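Local coordinates for DUF655 domain-containing protein (Archaeoglobus fulgidus, PDB 2I5H), which is of unknown function but belongs to a family related to helix-hairpin-helix proteins, and may bind nucleic acid, at residues H108-D113 against L176-I181; D162-V167 against Q171-L176. All blocks are in the same frame, centred on the assembly; numbering follows the deposited sequence.

After the N-terminal five-stranded antiparallel sheet, the chain enters helix 96-111. The last turn of this helix and the residues just after it form the first side of contact 1. The chain then runs through helices 114-121 and 142-154 and into helix 160-166. Contact 2 closes a short loop here, with three residues between 162-167 and 171-176. Helix 173-186 follows, and its residues 176-181 return to 108-113 and close the long loop of contact 1. Contact 2 therefore nests within contact 1. Their centres lie about 12 Å apart, and both use helix 173-186. Ile110 CD1 also packs 3.6 Å from Glu174 O. Together they tie helices 96-111 and 160-166 to helix 173-186.

Contact 1. Residues H108-D113 against L176-I181; sequences HIIKQD and LIVSRI
Ile110 meets Ile177, Val178 and Ile181 in a purely apolar contact. It supplies every touch from the 108-113 side. Its two methyl-bearing branches do different work. CG1 is wedged between the backbone N and C (chi1 61°), and the chain then extends to carry CD1 to the other helix. There Ile110 CD1 packs 3.8 Å from Val178 CG2, with the two side chains crossing at about a right angle. Ile110 CD1 also comes within 4.2 Å of Ile177 CB. The second branch, CG2, faces two isoleucines one helical turn apart. Ile110 CG2 lies 4.0 Å from Ile177 CG2, and these side chains meet at a slant. Ile110 CG2 is 4.1 Å from Ile181 CD1, and here the side chains lie alongside each other, pointing opposite ways. Replacing Ile110 with an alanine here would remove both branches and is likely to open a gap facing Ile177, Val178 and Ile181.

No hydrogen bond joins the two segments. The backbone bonds stay local. Ile181 N donates to Ile177 O at 2.9 Å, an ordinary helical bond linking the two residues that Ile110 CG2 touches.

All four touching residues are buried, near the centre of the chain. Helix 114-121 closes one side: Tyr117 touches both Ile110 and Ile177, and Phe120 and Phe121 also reach Ile177. An earlier part of helix 96-111 extends the interface, with Ile106 against Val178 and Ile181. The contact thus joins helix 96-111, which follows the sheet, to helix 173-186 of the C-terminal helical region.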
loop_
_atom_site.group_PDB
_atom_site.type_symbol
_atom_site.label_atom_id
_atom_site.label_comp_id
_atom_site.label_asym_id
_atom_site.label_seq_id
_atom_site.Cartn_x
_atom_site.Cartn_y
_atom_site.Cartn_z
ATOM N N HIS A 108 2.204 3.447 -6.515
ATOM C CA HIS A 108 1.236 3.899 -7.505
ATOM C C HIS A 108 0.027 4.494 -6.794
ATOM O O HIS A 108 -0.453 5.571 -7.151
ATOM C CB HIS A 108 0.790 2.715 -8.371
ATOM C CG HIS A 108 -0.183 3.082 -9.446
ATOM N ND1 HIS A 108 0.184 3.778 -10.578
ATOM C CD2 HIS A 108 -1.511 2.845 -9.566
ATOM C CE1 HIS A 108 -0.875 3.953 -11.349
ATOM N NE2 HIS A 108 -1.917 3.395 -10.758
ATOM N N ILE A 109 -0.460 3.779 -5.786
ATOM C CA ILE A 109 -1.617 4.214 -5.014
ATOM C C ILE A 109 -1.414 5.571 -4.337
ATOM O O ILE A 109 -2.260 6.456 -4.445
ATOM C CB ILE A 109 -1.975 3.166 -3.937
ATOM C CG1 ILE A 109 -2.412 1.862 -4.616
ATOM C CG2 ILE A 109 -3.087 3.689 -3.035
ATOM C CD1 ILE A 109 -2.621 0.709 -3.653
ATOM N N ILE A 110 -0.297 5.744 -3.642
ATOM C CA ILE A 110 -0.063 7.011 -2.958
ATOM C C ILE A 110 0.094 8.178 -3.931
ATOM O O ILE A 110 -0.266 9.310 -3.608
ATOM C CB ILE A 110 1.169 6.939 -2.033
ATOM C CG1 ILE A 110 2.422 6.617 -2.842
ATOM C CG2 ILE A 110 0.935 5.885 -0.954
ATOM C CD1 ILE A 110 3.694 6.621 -2.018
ATOM N N LYS A 111 0.617 7.902 -5.121
ATOM C CA LYS A 111 0.792 8.944 -6.131
ATOM C C LYS A 111 -0.549 9.403 -6.703
ATOM O O LYS A 111 -0.648 10.493 -7.270
ATOM C CB LYS A 111 1.684 8.446 -7.270
ATOM C CG LYS A 111 3.154 8.301 -6.905
ATOM C CD LYS A 111 3.974 7.863 -8.109
ATOM C CE LYS A 111 5.459 7.821 -7.794
ATOM N NZ LYS A 111 6.261 7.417 -8.984
ATOM N N GLN A 112 -1.578 8.573 -6.557
ATOM C CA GLN A 112 -2.904 8.910 -7.067
ATOM C C GLN A 112 -3.684 9.703 -6.028
ATOM O O GLN A 112 -4.805 10.148 -6.277
ATOM C CB GLN A 112 -3.680 7.638 -7.426
ATOM C CG GLN A 112 -2.875 6.630 -8.231
ATOM C CD GLN A 112 -2.279 7.218 -9.495
ATOM O OE1 GLN A 112 -1.365 6.644 -10.085
ATOM N NE2 GLN A 112 -2.800 8.364 -9.924
ATOM N N ASP A 113 -3.076 9.878 -4.860
ATOM C CA ASP A 113 -3.695 10.609 -3.766
ATOM C C ASP A 113 -2.589 11.318 -2.988
ATOM O O ASP A 113 -2.529 11.266 -1.759
ATOM C CB ASP A 113 -4.461 9.629 -2.874
ATOM C CG ASP A 113 -5.186 10.313 -1.738
ATOM O OD1 ASP A 113 -5.784 11.387 -1.966
ATOM O OD2 ASP A 113 -5.168 9.762 -0.618
ATOM N N LEU A 176 9.646 6.765 1.363
ATOM C CA LEU A 176 9.546 6.767 2.814
ATOM C C LEU A 176 8.170 6.258 3.213
ATOM O O LEU A 176 8.039 5.443 4.125
ATOM C CB LEU A 176 9.744 8.182 3.361
ATOM C CG LEU A 176 11.107 8.841 3.151
ATOM C CD1 LEU A 176 11.038 10.281 3.644
ATOM C CD2 LEU A 176 12.188 8.065 3.895
ATOM N N ILE A 177 7.144 6.746 2.523
ATOM C CA ILE A 177 5.776 6.334 2.807
ATOM C C ILE A 177 5.585 4.846 2.508
ATOM O O ILE A 177 5.030 4.113 3.323
ATOM C CB ILE A 177 4.761 7.147 1.976
ATOM C CG1 ILE A 177 4.829 8.623 2.367
ATOM C CG2 ILE A 177 3.356 6.608 2.199
ATOM C CD1 ILE A 177 4.482 8.894 3.821
ATOM N N VAL A 178 6.044 4.407 1.340
ATOM C CA VAL A 178 5.917 3.001 0.958
ATOM C C VAL A 178 6.586 2.106 1.994
ATOM O O VAL A 178 6.040 1.067 2.369
ATOM C CB VAL A 178 6.548 2.732 -0.430
ATOM C CG1 VAL A 178 6.540 1.241 -0.726
ATOM C CG2 VAL A 178 5.774 3.484 -1.501
ATOM N N SER A 179 7.767 2.515 2.454
ATOM C CA SER A 179 8.504 1.753 3.456
ATOM C C SER A 179 7.706 1.602 4.741
ATOM O O SER A 179 7.696 0.531 5.345
ATOM C CB SER A 179 9.842 2.429 3.777
ATOM O OG SER A 179 10.767 2.269 2.721
ATOM N N ARG A 180 7.044 2.676 5.165
ATOM C CA ARG A 180 6.249 2.627 6.387
ATOM C C ARG A 180 5.034 1.725 6.209
ATOM O O ARG A 180 4.738 0.897 7.067
ATOM C CB ARG A 180 5.798 4.031 6.806
ATOM C CG ARG A 180 4.937 4.052 8.070
ATOM C CD ARG A 180 5.673 3.454 9.267
ATOM N NE ARG A 180 4.787 3.251 10.411
ATOM C CZ ARG A 180 5.181 2.784 11.592
ATOM N NH1 ARG A 180 6.452 2.470 11.795
ATOM N NH2 ARG A 180 4.301 2.616 12.569
ATOM N N ILE A 181 4.331 1.877 5.091
ATOM C CA ILE A 181 3.155 1.048 4.839
ATOM C C ILE A 181 3.525 -0.434 4.842
ATOM O O ILE A 181 2.869 -1.249 5.490
ATOM C CB ILE A 181 2.490 1.427 3.498
ATOM C CG1 ILE A 181 1.928 2.850 3.601
ATOM C CG2 ILE A 181 1.379 0.436 3.161
ATOM C CD1 ILE A 181 1.397 3.408 2.292
#

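Contact 2. Residues D162-V167 against Q171-L176; sequences DIAQRV and QRPEKL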
loop_
_atom_site.group_PDB
_atom_site.type_symbol
_atom_site.label_atom_id
_atom_site.label_comp_id
_atom_site.label_asym_id
_atom_site.label_seq_id
_atom_site.Cartn_x
_atom_site.Cartn_y
_atom_site.Cartn_z
ATOM N N ASP A 162 8.075 18.908 -4.206
ATOM C CA ASP A 162 8.334 20.073 -3.367
ATOM C C ASP A 162 9.118 19.670 -2.122
ATOM O O ASP A 162 9.943 20.435 -1.621
ATOM C CB ASP A 162 7.009 20.726 -2.960
ATOM C CG ASP A 162 7.204 21.949 -2.085
ATOM O OD1 ASP A 162 7.870 22.906 -2.535
ATOM O OD2 ASP A 162 6.692 21.953 -0.946
ATOM N N ILE A 163 8.854 18.465 -1.629
ATOM C CA ILE A 163 9.535 17.950 -0.446
ATOM C C ILE A 163 10.963 17.525 -0.776
ATOM O O ILE A 163 11.897 17.812 -0.024
ATOM C CB ILE A 163 8.786 16.730 0.147
ATOM C CG1 ILE A 163 7.417 17.166 0.679
ATOM C CG2 ILE A 163 9.618 16.093 1.252
ATOM C CD1 ILE A 163 6.609 16.042 1.304
ATOM N N ALA A 164 11.122 16.839 -1.903
ATOM C CA ALA A 164 12.431 16.361 -2.338
ATOM C C ALA A 164 13.353 17.509 -2.742
ATOM O O ALA A 164 14.576 17.372 -2.710
ATOM C CB ALA A 164 12.268 15.393 -3.506
ATOM N N GLN A 165 12.760 18.637 -3.118
ATOM C CA GLN A 165 13.527 19.804 -3.539
ATOM C C GLN A 165 13.934 20.695 -2.368
ATOM O O GLN A 165 15.067 21.175 -2.305
ATOM C CB GLN A 165 12.719 20.612 -4.553
ATOM N N ARG A 166 13.007 20.909 -1.441
ATOM C CA ARG A 166 13.263 21.753 -0.279
ATOM C C ARG A 166 14.057 21.038 0.810
ATOM O O ARG A 166 15.074 21.547 1.277
ATOM C CB ARG A 166 11.937 22.263 0.282
ATOM C CG ARG A 166 11.195 23.179 -0.679
ATOM C CD ARG A 166 9.778 23.439 -0.210
ATOM N NE ARG A 166 9.742 23.856 1.186
ATOM C CZ ARG A 166 8.629 24.145 1.850
ATOM N NH1 ARG A 166 7.453 24.064 1.244
ATOM N NH2 ARG A 166 8.695 24.508 3.122
ATOM N N VAL A 167 13.590 19.864 1.222
ATOM C CA VAL A 167 14.289 19.099 2.248
ATOM C C VAL A 167 15.520 18.461 1.614
ATOM O O VAL A 167 15.427 17.418 0.970
ATOM C CB VAL A 167 13.374 18.026 2.820
ATOM N N GLN A 171 15.342 11.359 1.305
ATOM C CA GLN A 171 15.038 10.311 0.341
ATOM C C GLN A 171 13.655 10.622 -0.220
ATOM O O GLN A 171 12.884 11.348 0.413
ATOM C CB GLN A 171 15.048 8.948 1.038
ATOM C CG GLN A 171 15.063 7.758 0.094
ATOM C CD GLN A 171 15.413 6.460 0.800
ATOM O OE1 GLN A 171 15.540 5.411 0.167
ATOM N NE2 GLN A 171 15.572 6.526 2.119
ATOM N N ARG A 172 13.339 10.103 -1.404
ATOM C CA ARG A 172 12.029 10.366 -1.997
ATOM C C ARG A 172 10.937 10.156 -0.957
ATOM O O ARG A 172 10.879 9.112 -0.309
ATOM C CB ARG A 172 11.775 9.451 -3.200
ATOM C CG ARG A 172 12.579 9.811 -4.440
ATOM C CD ARG A 172 12.273 11.226 -4.915
ATOM N NE ARG A 172 10.892 11.391 -5.363
ATOM C CZ ARG A 172 10.398 12.528 -5.846
ATOM N NH1 ARG A 172 11.172 13.601 -5.943
ATOM N NH2 ARG A 172 9.135 12.593 -6.241
ATOM N N PRO A 173 10.062 11.157 -0.775
ATOM C CA PRO A 173 8.981 11.038 0.207
ATOM C C PRO A 173 8.085 9.830 -0.050
ATOM O O PRO A 173 7.601 9.203 0.892
ATOM C CB PRO A 173 8.240 12.368 0.069
ATOM C CG PRO A 173 8.501 12.764 -1.352
ATOM C CD PRO A 173 9.956 12.421 -1.523
ATOM N N GLU A 174 7.875 9.501 -1.322
ATOM C CA GLU A 174 7.040 8.358 -1.673
ATOM C C GLU A 174 7.658 7.075 -1.138
ATOM O O GLU A 174 6.962 6.223 -0.588
ATOM C CB GLU A 174 6.873 8.241 -3.193
ATOM C CG GLU A 174 6.290 9.475 -3.853
ATOM C CD GLU A 174 7.359 10.434 -4.332
ATOM O OE1 GLU A 174 8.274 10.751 -3.545
ATOM O OE2 GLU A 174 7.280 10.870 -5.499
ATOM N N LYS A 175 8.969 6.944 -1.304
ATOM C CA LYS A 175 9.681 5.760 -0.841
ATOM C C LYS A 175 9.581 5.630 0.673
ATOM O O LYS A 175 9.455 4.527 1.206
ATOM C CB LYS A 175 11.151 5.822 -1.259
ATOM C CG LYS A 175 11.948 4.602 -0.834
ATOM C CD LYS A 175 13.298 4.538 -1.525
ATOM C CE LYS A 175 14.014 3.245 -1.173
ATOM N NZ LYS A 175 13.179 2.059 -1.520
ATOM N N LEU A 176 9.646 6.765 1.363
ATOM C CA LEU A 176 9.546 6.767 2.814
ATOM C C LEU A 176 8.170 6.258 3.213
ATOM O O LEU A 176 8.039 5.443 4.125
ATOM C CB LEU A 176 9.744 8.182 3.361
ATOM C CG LEU A 176 11.107 8.841 3.151
ATOM C CD1 LEU A 176 11.038 10.281 3.644
ATOM C CD2 LEU A 176 12.188 8.065 3.895
#
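Arg172 reaches Ala164 by folding back on itself, bent at both chi2 (-60°) and chi3 (-65°). Its CB points away from 162-167, yet the bends bring the guanidinium round to the helix. Arg172 NH1 lies 3.2 Å from Ala164 CB. This is tight non-bonded packing of a methyl against a guanidinium nitrogen, neither over the face nor at the edge. Pro173 CD sits over one face of the same group, near its border.

The other end of the guanidinium is gripped by Glu174. Arg172 NH2 donates to Glu174 OE2 at 2.6 Å, with an N-H...O angle of 153°. Glu174 OE2 offers its syn lone pair and lies slightly tilted from the guanidinium plane. The salt bridge probably limits turning of the arginine head. A long, weak ion pair also runs from Arg172 NH1 to Glu161.

Apolar packing completes the contact. Ile163 CG2 is 4.1 Å from Pro173 CB, and the two side chains run antiparallel alongside each other. Ala164 CB is 4.3 Å from Pro173 CD. Phe121 of helix 114-121 touches both Ile163 and Pro173, and Phe160 also packs on Pro173.

Arg172 is the N-cap residue of helix 173-186, and Leu176 N bonds back to Arg172 O at 3.1 Å. Helices 160-166 and 173-186 follow each other through a short connection and pack side chain to side chain at its two ends. This is consistent with one hairpin of a helix-hairpin-helix domain, the superfamily to which DUF655 is related.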